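Local coordinates for protein beta-galacturonidase (Eisenbergiella tayi, PDB 6NCW) that probably hydrolyses the glycosidic bonds of beta-linked galacturonides, as a glycoside hydrolase of family 2, at residues S80-D84 with G85-G89; E187-G191 with K192-A196; M298-D302 with L303-S307; D355-R358 with E359-A363. All coordinates share one frame; numbering follows the deposited sequence.

Contact 1: residues S80-D84 with G85-G89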
loop_
_atom_site.group_PDB
_atom_site.type_symbol
_atom_site.label_atom_id
_atom_site.label_comp_id
_atom_site.label_asym_id
_atom_site.label_seq_id
_atom_site.Cartn_x
_atom_site.Cartn_y
_atom_site.Cartn_z
ATOM N N SER A 80 38.265 -3.241 -15.140
ATOM C CA SER A 80 39.517 -3.795 -15.650
ATOM C C SER A 80 39.178 -4.866 -16.677
ATOM O O SER A 80 38.404 -5.786 -16.387
ATOM C CB SER A 80 40.390 -4.407 -14.552
ATOM O OG SER A 80 40.822 -3.427 -13.640
ATOM N N VAL A 81 39.760 -4.747 -17.865
ATOM C CA VAL A 81 39.474 -5.633 -18.985
ATOM C C VAL A 81 40.669 -6.555 -19.195
ATOM O O VAL A 81 41.806 -6.091 -19.326
ATOM C CB VAL A 81 39.177 -4.843 -20.267
ATOM C CG1 VAL A 81 38.809 -5.802 -21.363
ATOM C CG2 VAL A 81 38.067 -3.810 -20.032
ATOM N N LEU A 82 40.412 -7.855 -19.219
ATOM C CA LEU A 82 41.435 -8.863 -19.459
ATOM C C LEU A 82 41.021 -9.684 -20.667
ATOM O O LEU A 82 39.877 -10.154 -20.736
ATOM C CB LEU A 82 41.626 -9.783 -18.253
ATOM C CG LEU A 82 42.150 -9.202 -16.934
ATOM C CD1 LEU A 82 41.028 -8.554 -16.140
ATOM C CD2 LEU A 82 42.808 -10.308 -16.110
ATOM N N VAL A 83 41.944 -9.842 -21.615
ATOM C CA VAL A 83 41.758 -10.686 -22.795
ATOM C C VAL A 83 42.810 -11.791 -22.737
ATOM O O VAL A 83 44.005 -11.506 -22.587
ATOM C CB VAL A 83 41.874 -9.880 -24.096
ATOM C CG1 VAL A 83 41.933 -10.814 -25.302
ATOM C CG2 VAL A 83 40.695 -8.890 -24.223
ATOM N N ASP A 84 42.362 -13.047 -22.802
ATOM C CA ASP A 84 43.246 -14.208 -22.686
ATOM C C ASP A 84 44.122 -14.119 -21.439
ATOM O O ASP A 84 45.287 -14.512 -21.441
ATOM C CB ASP A 84 44.107 -14.375 -23.940
ATOM C CG ASP A 84 43.269 -14.585 -25.191
ATOM O OD1 ASP A 84 43.608 -14.020 -26.250
ATOM O OD2 ASP A 84 42.247 -15.301 -25.093
ATOM N N GLY A 85 43.549 -13.596 -20.359
ATOM C CA GLY A 85 44.226 -13.514 -19.085
ATOM C C GLY A 85 45.141 -12.328 -18.916
ATOM O O GLY A 85 45.663 -12.126 -17.816
ATOM N N LYS A 86 45.358 -11.533 -19.962
ATOM C CA LYS A 86 46.266 -10.398 -19.872
ATOM C C LYS A 86 45.476 -9.116 -19.644
ATOM O O LYS A 86 44.528 -8.846 -20.400
ATOM C CB LYS A 86 47.091 -10.269 -21.152
ATOM C CG LYS A 86 47.879 -8.948 -21.246
ATOM C CD LYS A 86 48.153 -8.489 -22.689
ATOM C CE LYS A 86 49.006 -7.203 -22.704
ATOM N NZ LYS A 86 48.486 -6.080 -23.579
ATOM N N PRO A 87 45.825 -8.304 -18.642
ATOM C CA PRO A 87 45.186 -6.986 -18.502
ATOM C C PRO A 87 45.493 -6.101 -19.699
ATOM O O PRO A 87 46.653 -5.903 -20.056
ATOM C CB PRO A 87 45.805 -6.426 -17.218
ATOM C CG PRO A 87 46.254 -7.621 -16.464
ATOM C CD PRO A 87 46.716 -8.603 -17.510
ATOM N N VAL A 88 44.439 -5.564 -20.318
ATOM C CA VAL A 88 44.570 -4.776 -21.538
ATOM C C VAL A 88 43.906 -3.411 -21.448
ATOM O O VAL A 88 43.998 -2.629 -22.397
ATOM C CB VAL A 88 44.029 -5.545 -22.764
ATOM C CG1 VAL A 88 44.956 -6.698 -23.113
ATOM C CG2 VAL A 88 42.620 -6.058 -22.496
ATOM N N GLY A 89 43.222 -3.096 -20.360
ATOM C CA GLY A 89 42.533 -1.821 -20.279
ATOM C C GLY A 89 41.887 -1.639 -18.922
ATOM O O GLY A 89 41.661 -2.599 -18.178
HETATM O O HOH W 1 40.764 -12.882 -20.073
#

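Contact 2: residues E187-G191 with K192-A196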
loop_
_atom_site.group_PDB
_atom_site.type_symbol
_atom_site.label_atom_id
_atom_site.label_comp_id
_atom_site.label_asym_id
_atom_site.label_seq_id
_atom_site.Cartn_x
_atom_site.Cartn_y
_atom_site.Cartn_z
ATOM N N GLU A 187 35.823 9.971 -47.562
ATOM C CA GLU A 187 34.676 10.492 -48.291
ATOM C C GLU A 187 33.475 10.617 -47.352
ATOM O O GLU A 187 33.101 9.649 -46.682
ATOM C CB GLU A 187 34.329 9.589 -49.476
ATOM C CG GLU A 187 33.110 10.079 -50.245
ATOM C CD GLU A 187 32.840 9.304 -51.525
ATOM O OE1 GLU A 187 32.063 9.812 -52.370
ATOM O OE2 GLU A 187 33.398 8.192 -51.679
ATOM N N VAL A 188 32.850 11.793 -47.340
ATOM C CA VAL A 188 31.830 12.147 -46.352
ATOM C C VAL A 188 30.540 12.487 -47.086
ATOM O O VAL A 188 30.521 13.385 -47.940
ATOM C CB VAL A 188 32.268 13.328 -45.467
ATOM C CG1 VAL A 188 31.142 13.719 -44.512
ATOM C CG2 VAL A 188 33.522 12.998 -44.699
ATOM N N GLU A 189 29.466 11.778 -46.748
ATOM C CA GLU A 189 28.139 12.058 -47.276
ATOM C C GLU A 189 27.164 12.289 -46.131
ATOM O O GLU A 189 27.253 11.632 -45.086
ATOM C CB GLU A 189 27.649 10.918 -48.164
ATOM C CG GLU A 189 28.613 10.604 -49.311
ATOM C CD GLU A 189 27.955 9.876 -50.477
ATOM O OE1 GLU A 189 28.506 9.944 -51.606
ATOM O OE2 GLU A 189 26.893 9.241 -50.266
ATOM N N ILE A 190 26.238 13.223 -46.328
ATOM C CA ILE A 190 25.200 13.528 -45.349
ATOM C C ILE A 190 23.858 13.283 -46.020
ATOM O O ILE A 190 23.468 14.020 -46.933
ATOM C CB ILE A 190 25.301 14.967 -44.819
ATOM C CG1 ILE A 190 26.683 15.217 -44.231
ATOM C CG2 ILE A 190 24.219 15.223 -43.780
ATOM C CD1 ILE A 190 26.895 16.634 -43.807
ATOM N N GLY A 191 23.151 12.253 -45.570
ATOM C CA GLY A 191 21.873 11.903 -46.161
ATOM C C GLY A 191 21.953 11.622 -47.646
ATOM O O GLY A 191 21.056 12.022 -48.399
ATOM N N LYS A 192 23.015 10.952 -48.089
ATOM C CA LYS A 192 23.281 10.629 -49.489
ATOM C C LYS A 192 23.620 11.850 -50.348
ATOM O O LYS A 192 23.826 11.692 -51.554
ATOM C CB LYS A 192 22.117 9.871 -50.150
ATOM C CG LYS A 192 21.847 8.499 -49.546
ATOM C CD LYS A 192 23.126 7.666 -49.463
ATOM C CE LYS A 192 22.883 6.242 -49.947
ATOM N NZ LYS A 192 21.578 5.710 -49.455
ATOM N N ASN A 193 23.688 13.056 -49.786
ATOM C CA ASN A 193 24.265 14.172 -50.520
ATOM C C ASN A 193 25.782 14.129 -50.406
ATOM O O ASN A 193 26.330 13.768 -49.363
ATOM C CB ASN A 193 23.731 15.504 -49.994
ATOM C CG ASN A 193 22.227 15.589 -50.078
ATOM O OD1 ASN A 193 21.518 14.948 -49.301
ATOM N ND2 ASN A 193 21.725 16.378 -51.022
ATOM N N SER A 194 26.463 14.471 -51.494
ATOM C CA SER A 194 27.912 14.570 -51.444
ATOM C C SER A 194 28.309 15.751 -50.573
ATOM O O SER A 194 27.655 16.797 -50.586
ATOM C CB SER A 194 28.476 14.734 -52.853
ATOM O OG SER A 194 27.953 13.721 -53.686
ATOM N N PHE A 195 29.378 15.585 -49.799
ATOM C CA PHE A 195 29.774 16.657 -48.897
ATOM C C PHE A 195 31.251 17.002 -49.051
ATOM O O PHE A 195 31.593 18.155 -49.328
ATOM C CB PHE A 195 29.453 16.292 -47.440
ATOM C CG PHE A 195 29.648 17.428 -46.490
ATOM C CD1 PHE A 195 28.716 18.452 -46.417
ATOM C CD2 PHE A 195 30.774 17.490 -45.684
ATOM C CE1 PHE A 195 28.903 19.524 -45.557
ATOM C CE2 PHE A 195 30.964 18.553 -44.821
ATOM C CZ PHE A 195 30.030 19.570 -44.754
ATOM N N ALA A 196 32.141 16.030 -48.879
ATOM C CA ALA A 196 33.557 16.340 -48.984
ATOM C C ALA A 196 34.341 15.052 -49.138
ATOM O O ALA A 196 33.865 13.964 -48.798
ATOM C CB ALA A 196 34.063 17.122 -47.767
#

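Contact 3: residues M298-D302 with L303-S307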
loop_
_atom_site.group_PDB
_atom_site.type_symbol
_atom_site.label_atom_id
_atom_site.label_comp_id
_atom_site.label_asym_id
_atom_site.label_seq_id
_atom_site.Cartn_x
_atom_site.Cartn_y
_atom_site.Cartn_z
ATOM N N MET A 298 7.470 8.185 -23.210
ATOM C CA MET A 298 6.051 8.372 -23.499
ATOM C C MET A 298 5.301 8.974 -22.314
ATOM O O MET A 298 4.380 9.770 -22.513
ATOM C CB MET A 298 5.418 7.041 -23.934
ATOM C CG MET A 298 5.952 6.556 -25.273
ATOM S SD MET A 298 5.095 5.116 -25.954
ATOM C CE MET A 298 5.275 3.882 -24.624
ATOM N N LEU A 299 5.680 8.627 -21.077
ATOM C CA LEU A 299 5.081 9.301 -19.937
ATOM C C LEU A 299 5.487 10.766 -19.915
ATOM O O LEU A 299 4.644 11.655 -19.742
ATOM C CB LEU A 299 5.481 8.608 -18.631
ATOM C CG LEU A 299 4.981 7.176 -18.470
ATOM C CD1 LEU A 299 5.542 6.516 -17.174
ATOM C CD2 LEU A 299 3.458 7.151 -18.466
ATOM N N ILE A 300 6.773 11.030 -20.148
ATOM C CA ILE A 300 7.280 12.399 -20.127
ATOM C C ILE A 300 6.614 13.244 -21.216
ATOM O O ILE A 300 6.230 14.399 -20.978
ATOM C CB ILE A 300 8.819 12.363 -20.237
ATOM C CG1 ILE A 300 9.405 11.757 -18.938
ATOM C CG2 ILE A 300 9.379 13.723 -20.538
ATOM C CD1 ILE A 300 10.917 11.473 -18.990
ATOM N N LYS A 301 6.398 12.666 -22.403
ATOM C CA LYS A 301 5.644 13.376 -23.442
ATOM C C LYS A 301 4.179 13.566 -23.043
ATOM O O LYS A 301 3.596 14.617 -23.313
ATOM C CB LYS A 301 5.750 12.637 -24.785
ATOM C CG LYS A 301 7.077 12.853 -25.487
ATOM C CD LYS A 301 7.424 11.750 -26.510
ATOM C CE LYS A 301 6.273 11.428 -27.468
ATOM N NZ LYS A 301 6.670 10.461 -28.574
ATOM N N ASP A 302 3.566 12.560 -22.407
ATOM C CA ASP A 302 2.187 12.696 -21.938
ATOM C C ASP A 302 2.045 13.838 -20.941
ATOM O O ASP A 302 1.007 14.512 -20.900
ATOM C CB ASP A 302 1.709 11.373 -21.316
ATOM C CG ASP A 302 0.223 11.400 -20.913
ATOM O OD1 ASP A 302 -0.083 11.233 -19.712
ATOM O OD2 ASP A 302 -0.639 11.611 -21.796
ATOM N N LEU A 303 3.077 14.075 -20.132
ATOM C CA LEU A 303 3.047 15.157 -19.161
ATOM C C LEU A 303 3.156 16.543 -19.797
ATOM O O LEU A 303 2.951 17.540 -19.095
ATOM C CB LEU A 303 4.164 14.947 -18.144
ATOM C CG LEU A 303 3.833 13.897 -17.076
ATOM C CD1 LEU A 303 5.073 13.235 -16.501
ATOM C CD2 LEU A 303 2.993 14.532 -15.957
ATOM N N GLY A 304 3.456 16.634 -21.095
ATOM C CA GLY A 304 3.626 17.908 -21.758
ATOM C C GLY A 304 5.043 18.432 -21.816
ATOM O O GLY A 304 5.253 19.542 -22.324
ATOM N N ALA A 305 6.026 17.661 -21.356
ATOM C CA ALA A 305 7.398 18.137 -21.319
ATOM C C ALA A 305 7.997 18.195 -22.716
ATOM O O ALA A 305 7.594 17.463 -23.631
ATOM C CB ALA A 305 8.262 17.242 -20.425
ATOM N N ASN A 306 8.973 19.080 -22.876
ATOM C CA ASN A 306 9.745 19.101 -24.104
ATOM C C ASN A 306 11.222 18.879 -23.842
ATOM O O ASN A 306 12.021 18.962 -24.774
ATOM C CB ASN A 306 9.521 20.413 -24.872
ATOM C CG ASN A 306 9.966 21.648 -24.102
ATOM O OD1 ASN A 306 10.734 21.562 -23.138
ATOM N ND2 ASN A 306 9.482 22.819 -24.535
ATOM N N SER A 307 11.614 18.598 -22.602
ATOM C CA SER A 307 13.040 18.553 -22.323
ATOM C C SER A 307 13.336 17.656 -21.123
ATOM O O SER A 307 12.509 17.493 -20.219
ATOM C CB SER A 307 13.579 19.966 -22.104
ATOM O OG SER A 307 14.988 19.957 -21.988
HETATM O O HOH W 2 5.380 16.724 -24.691
#

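Contact 4: residues D355-R358 with E359-A363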
loop_
_atom_site.group_PDB
_atom_site.type_symbol
_atom_site.label_atom_id
_atom_site.label_comp_id
_atom_site.label_asym_id
_atom_site.label_seq_id
_atom_site.Cartn_x
_atom_site.Cartn_y
_atom_site.Cartn_z
ATOM N N ASP A 355 38.331 13.561 -17.546
ATOM C CA ASP A 355 38.092 12.348 -18.330
ATOM C C ASP A 355 36.617 12.203 -18.707
ATOM O O ASP A 355 36.284 11.863 -19.850
ATOM C CB ASP A 355 38.565 11.118 -17.556
ATOM C CG ASP A 355 40.086 11.002 -17.498
ATOM O OD1 ASP A 355 40.775 11.659 -18.302
ATOM O OD2 ASP A 355 40.588 10.237 -16.648
ATOM N N CYS A 356 35.716 12.422 -17.745
ATOM C CA CYS A 356 34.288 12.316 -18.036
ATOM C C CYS A 356 33.876 13.326 -19.100
ATOM O O CYS A 356 33.184 12.983 -20.062
ATOM C CB CYS A 356 33.469 12.510 -16.756
ATOM S SG CYS A 356 31.638 12.421 -16.980
ATOM N N ILE A 357 34.301 14.577 -18.944
ATOM C CA ILE A 357 33.947 15.600 -19.923
ATOM C C ILE A 357 34.489 15.241 -21.310
ATOM O O ILE A 357 33.775 15.320 -22.317
ATOM C CB ILE A 357 34.460 16.966 -19.451
ATOM C CG1 ILE A 357 33.732 17.373 -18.157
ATOM C CG2 ILE A 357 34.311 18.019 -20.573
ATOM C CD1 ILE A 357 34.071 18.786 -17.728
ATOM N N ARG A 358 35.769 14.862 -21.388
ATOM C CA ARG A 358 36.353 14.519 -22.688
ATOM C C ARG A 358 35.573 13.399 -23.361
ATOM O O ARG A 358 35.205 13.503 -24.539
ATOM C CB ARG A 358 37.814 14.118 -22.523
ATOM C CG ARG A 358 38.766 15.295 -22.447
ATOM C CD ARG A 358 40.213 14.813 -22.371
ATOM N NE ARG A 358 40.498 14.227 -21.066
ATOM C CZ ARG A 358 40.972 14.918 -20.031
ATOM N NH1 ARG A 358 41.231 16.219 -20.156
ATOM N NH2 ARG A 358 41.193 14.306 -18.874
ATOM N N GLU A 359 35.297 12.324 -22.619
ATOM C CA GLU A 359 34.612 11.178 -23.203
ATOM C C GLU A 359 33.173 11.513 -23.569
ATOM O O GLU A 359 32.690 11.101 -24.634
ATOM C CB GLU A 359 34.680 10.001 -22.241
ATOM C CG GLU A 359 36.103 9.439 -22.103
ATOM C CD GLU A 359 36.182 8.356 -21.032
ATOM O OE1 GLU A 359 37.159 7.590 -21.022
ATOM O OE2 GLU A 359 35.252 8.265 -20.203
ATOM N N MET A 360 32.492 12.291 -22.714
ATOM C CA MET A 360 31.105 12.673 -22.958
ATOM C C MET A 360 30.965 13.482 -24.245
ATOM O O MET A 360 30.143 13.159 -25.106
ATOM C CB MET A 360 30.580 13.451 -21.745
ATOM C CG MET A 360 29.366 14.322 -21.953
ATOM S SD MET A 360 28.915 15.214 -20.415
ATOM C CE MET A 360 30.039 16.613 -20.375
ATOM N N ILE A 361 31.755 14.542 -24.400
ATOM C CA ILE A 361 31.552 15.411 -25.560
ATOM C C ILE A 361 32.063 14.741 -26.831
ATOM O O ILE A 361 31.420 14.820 -27.886
ATOM C CB ILE A 361 32.186 16.797 -25.335
ATOM C CG1 ILE A 361 31.467 17.509 -24.181
ATOM C CG2 ILE A 361 32.078 17.658 -26.599
ATOM C CD1 ILE A 361 31.978 18.896 -23.858
ATOM N N THR A 362 33.205 14.045 -26.755
ATOM C CA THR A 362 33.699 13.345 -27.940
ATOM C C THR A 362 32.664 12.345 -28.450
ATOM O O THR A 362 32.435 12.242 -29.657
ATOM C CB THR A 362 35.029 12.651 -27.631
ATOM O OG1 THR A 362 35.960 13.623 -27.136
ATOM C CG2 THR A 362 35.615 12.000 -28.885
ATOM N N ALA A 363 31.982 11.646 -27.542
ATOM C CA ALA A 363 31.042 10.611 -27.956
ATOM C C ALA A 363 29.709 11.193 -28.413
ATOM O O ALA A 363 29.102 10.674 -29.358
ATOM C CB ALA A 363 30.825 9.625 -26.804
#

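Contact 1: residues S80-D84 with G85-G89
The beta hairpin of strands 78-83 and 86-92, with a two-residue turn, has Val-83 and Lys-86 closing its end. Lys-86 N bonds to Val-83 O, and Val-83 N to Lys-86 O, each at 3.0 Å. Between them Asp-84 and Gly-85 form a type I' turn. Both have positive phi, and glycine suits the second place because its phi of 83° strains most other residues. Water 1 accepts from Gly-85 N and gives a weak bond to Leu-82 O. Farther from the turn a classic beta bulge sets Val-88 and Gly-89 together opposite Val-81. Val-88 N meets Val-81 O at 2.9 Å, Gly-89 N reaches that oxygen only weakly, and Val-81 N bonds almost straight to Gly-89 O. With Val-88 CG1 beside the backbone N and anti to the carbonyl carbon (chi1 -71°), CG2 falls between the two and comes 4.0 Å from Val-81 CG1 and 3.8 Å from Val-83 CG2. Val-81 and Val-83, branched and buried, pack on strands 98-105 and 68-72, and Val-88 on 98-105. On the other face Leu-82 leans CG over Pro-87 CA at 4.1 Å. Asp-84's carboxylate leads away to His-110 and the backbone N of Gln-111.

Contact 2: residues E187-G191 with K192-A196
Ile-190 and Asn-193 exchange backbone bonds, Asn-193 N to Ile-190 O at 3.0 Å and Ile-190 N to Asn-193 O at 3.1 Å, round a type I' turn whose corners, Gly-191 and Lys-192, have left-handed backbone angles. Glycine takes such angles with ease; lysine does so less readily, and its CB lies only 3.0 Å from Gly-191 O, though its charged chain suits this exposed corner. Beyond it a classic beta bulge places Phe-195 and Ala-196 across from Val-188. Val-188 O receives Ala-196 N at 3.2 Å in its carbonyl plane and Phe-195 N weakly, while Val-188 N donates to Ala-196 O at 2.8 Å. With CG anti to the backbone N (chi1 -171°), Phe-195 lays its ring beside the first strand's aliphatic chains. Ile-190 CD1 sits over one ring face in a CH-pi contact, 3.9 Å from the centroid and 21° off the normal. Val-188 runs alongside, its CG1 4.0 Å from Phe-195 CD2. On the sheet face of Glu-189 and Ser-194, Glu-189 CB lies 3.4 Å from Asn-193 O. The apolar trio points into the sandwich: Val-188 and Ile-190 lie against Ile-233 of strand 227-238, and Phe-195 against Thr-212 and Leu-215 of strand 207-216.

Contact 3: residues M298-D302 with L303-S307
Ile-300 and Ala-305 touch through their methyls at the C-terminal end of helix 290-302, in a Schellman motif. Ile-300 points away from the following residues, but its CG2 branch, anti to the backbone N (chi1 -68° for CG1), reaches back to Ala-305 CB at 3.7 Å: the apolar contact characteristic of this cap. A side chain as small as alanine's suits, since CB also lies 3.5 Å from Ile-300 O, the acceptor of Ala-305 N at 3.3 Å. The motif's second bond runs from Gly-304 N to Lys-301 O at 3.0 Å, the donor standing above the carbonyl plane. Gly-304 reverses the chain with phi 93°, where a side chain would jam against the preceding carbonyl. Leu-303 lies back along the last turn, its CD1 3.6 Å from Leu-299 O, and packs with Ala-305 on Phe-275 and helix 544-553. The buried carboxylate of Asp-302 forms salt bridges with Lys-549 and Arg-553 and a hydrogen bond with Tyr-545, while Pro-47 of the second subunit packs on Leu-299. From this cap the chain enters strand 307-309 of the TIM barrel. Water 2 spans the turn, donating to Lys-301 O at 3.1 Å and to Ala-305 O at 2.6 Å.

Contact 4: residues D355-R358 with E359-A363
Thr-362 carries OG1 beside its backbone N and opposite its carbonyl carbon (chi1 -56°), which folds the hydroxyl back onto Arg-358 O. OG1 donates to that oxygen at 2.7 Å, and Thr-362 N donates to it as well at 3.0 Å. The two arrive from opposite faces of the carbonyl plane, gripping one acceptor twice, so threonine's polar branch is satisfied on the helix itself. One turn earlier the Arg-358 chain bends at chi3 (-72°), bringing NH2 to Asp-355 OD1 in a 2.7 Å salt bridge. The oxygen lies in the guanidinium plane, whereas the nitrogen comes from above the carboxylate plane. Another flank is apolar: Ile-357 and Ile-361 point the same way side by side, CG2 of the first 4.1 Å from CD1 of the second, and both lean on helix 384-400. Met-360, flexible and buried, bends at chi3 so that CE lies 4.1 Å from Ile-357 CA. Glu-359 stretches past Asp-355 O, with CG 3.3 Å from it, and takes its polar partners in Thr-96 and His-91. Such i to i+3 and i to i+4 pairing is that of an amphipathic TIM-barrel helix; the side chain of Cys-356 is about 10 Å from that of His-312, a galacturonate-binding residue.

In the fold
Contacts 1 and 2 are surface hairpins far apart, their centres about 38 Å from each other, yet built alike: a type I' turn, then a classic bulge. They differ in what the bulge delivers to the buried face, a valine in 80-89 and a phenylalanine ring in 187-196. Contacts 3 and 4 are partly buried and belong to two helices of the TIM barrel, about 28 Å apart between centres. The first ends its helix at a glycine; the second stays within one helix, where side chains three and four residues apart meet. Contact 4 lies nearest the chain's centre. Its Glu-359 reaches His-91, on strand 86-92 of the contact 1 hairpin, whereas contact 3 touches the second subunit.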